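Local coordinates for sensor protein kinase WalK (Staphylococcus aureus, PDB 4YWZ), which is the membrane sensor histidine kinase of the essential WalKR two-component system, probably detecting signals through its extracellular Cache-type receptor domain, at residues K94-G99 with K128-N133. The protein carries 1 engineered substitution. Sequence-based numbering, arbitrary orientation.
Sequences KALSLG and KKVIGN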
# COMPACT_ATOMS: atom_id res chain seq x y z
N LYS A 94 17.97 -6.16 20.33
CA LYS A 94 18.77 -5.13 19.71
C LYS A 94 18.05 -3.75 19.84
O LYS A 94 18.59 -2.73 20.25
CB LYS A 94 19.26 -5.45 18.36
CG LYS A 94 20.10 -4.41 17.71
CD LYS A 94 20.56 -4.87 16.33
CE LYS A 94 21.57 -3.92 15.79
NZ LYS A 94 21.69 -3.93 14.32
N ALA A 95 16.78 -3.70 19.47
CA ALA A 95 16.02 -2.42 19.60
C ALA A 95 15.93 -1.91 21.00
O ALA A 95 16.06 -0.72 21.26
CB ALA A 95 14.61 -2.65 19.04
N LEU A 96 15.66 -2.81 21.93
CA LEU A 96 15.53 -2.45 23.35
C LEU A 96 16.87 -1.87 23.86
O LEU A 96 16.86 -0.91 24.68
CB LEU A 96 15.13 -3.64 24.15
CG LEU A 96 13.70 -4.15 24.07
CD1 LEU A 96 13.58 -5.43 24.81
CD2 LEU A 96 12.58 -3.16 24.51
N SER A 97 17.95 -2.52 23.50
CA SER A 97 19.33 -2.07 23.99
C SER A 97 19.87 -0.86 23.41
O SER A 97 20.58 -0.11 24.08
CB SER A 97 20.42 -3.14 23.76
OG SER A 97 20.04 -4.30 24.47
N LEU A 98 19.70 -0.71 22.13
CA LEU A 98 20.21 0.42 21.35
C LEU A 98 19.26 1.58 21.34
O LEU A 98 19.69 2.72 21.05
CB LEU A 98 20.57 0.03 19.95
CG LEU A 98 21.66 -1.05 19.72
CD1 LEU A 98 21.91 -1.32 18.27
CD2 LEU A 98 22.94 -0.58 20.40
N GLY A 99 17.93 1.36 21.60
CA GLY A 99 16.97 2.43 21.38
C GLY A 99 16.86 2.88 19.93
O GLY A 99 16.61 4.05 19.68
N LYS A 128 12.87 10.01 26.85
CA LYS A 128 14.10 9.50 26.25
C LYS A 128 14.55 8.11 26.65
O LYS A 128 15.63 7.72 26.21
CB LYS A 128 15.30 10.40 26.56
CG LYS A 128 15.00 11.88 26.50
CD LYS A 128 14.99 12.38 25.08
CE LYS A 128 15.35 13.86 25.06
NZ LYS A 128 14.39 14.57 24.16
N LYS A 129 13.83 7.38 27.47
CA LYS A 129 14.18 6.06 27.89
C LYS A 129 13.27 5.04 27.21
O LYS A 129 12.06 5.19 27.19
CB LYS A 129 14.04 5.85 29.39
CG LYS A 129 15.11 6.61 30.22
CD LYS A 129 15.41 5.81 31.49
CE LYS A 129 16.70 6.26 32.12
NZ LYS A 129 16.69 7.74 32.12
N VAL A 130 13.91 3.93 26.85
CA VAL A 130 13.13 2.80 26.29
C VAL A 130 12.23 2.23 27.35
O VAL A 130 12.70 1.82 28.44
CB VAL A 130 14.07 1.72 25.70
CG1 VAL A 130 13.28 0.45 25.33
CG2 VAL A 130 14.84 2.30 24.57
N ILE A 131 10.94 2.05 27.03
CA ILE A 131 10.03 1.32 27.87
C ILE A 131 9.54 -0.03 27.33
O ILE A 131 8.80 -0.83 28.01
CB ILE A 131 8.77 2.13 28.22
CG1 ILE A 131 7.97 2.54 26.97
CG2 ILE A 131 9.12 3.35 29.01
CD1 ILE A 131 6.47 2.58 27.18
N GLY A 132 9.87 -0.23 26.05
CA GLY A 132 9.29 -1.44 25.33
C GLY A 132 9.56 -1.29 23.88
O GLY A 132 10.32 -0.42 23.48
N ASN A 133 9.05 -2.23 23.10
CA ASN A 133 9.31 -2.31 21.71
C ASN A 133 8.04 -2.74 20.98
O ASN A 133 7.31 -3.61 21.48
CB ASN A 133 10.43 -3.32 21.40
CG ASN A 133 10.69 -3.49 19.94
OD1 ASN A 133 11.27 -2.63 19.30
ND2 ASN A 133 10.18 -4.63 19.38
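Running nearly antiparallel to strand 129-133 (167°) at an axis separation of 8.2 Å, the last turn of helix 90-98 and the glycine that follows it, G99, bring A95, L96 and G99 itself against V130, G132 and N133. The arrangement exemplifies helix-on-sheet packing in a Cache-family, PAS-like α/β fold: the helix closes against the central strand of a five-stranded antiparallel sheet, and the 28 residues between the two segments include the hairpin strands 102-109 and 114-126. L96 carries most of the apolar contact through a single branch. Its CG stands anti to the carbonyl carbon (chi1 -74°), and CD2 rests against the carbonyl group of G132, 3.6 Å from its C. The same CD2 is flanked by V130 CG1 at 3.8 Å and by N133 CB, so that the methyl sits over three strand residues at once. V130 meets the end of the helix with both methyls: with CG1 anti to the backbone N (chi1 171°), CG1 turns to L96 while CG2 reaches G99 CA at 3.8 Å, both packing beside L96 O. G99 leaves the helical conformation with positive phi, a geometry that favours glycine, and its carbonyl accepts a hydrogen bond from K125 NZ. At the other end of the contact, A95 also touches N102 and N121 on the hairpin strands. The side-chain amide of buried N133 gives its ND2 to N121 OD1, and its other terminal atom, OD1, lies 3.4 Å from A95 CB, a van der Waals contact.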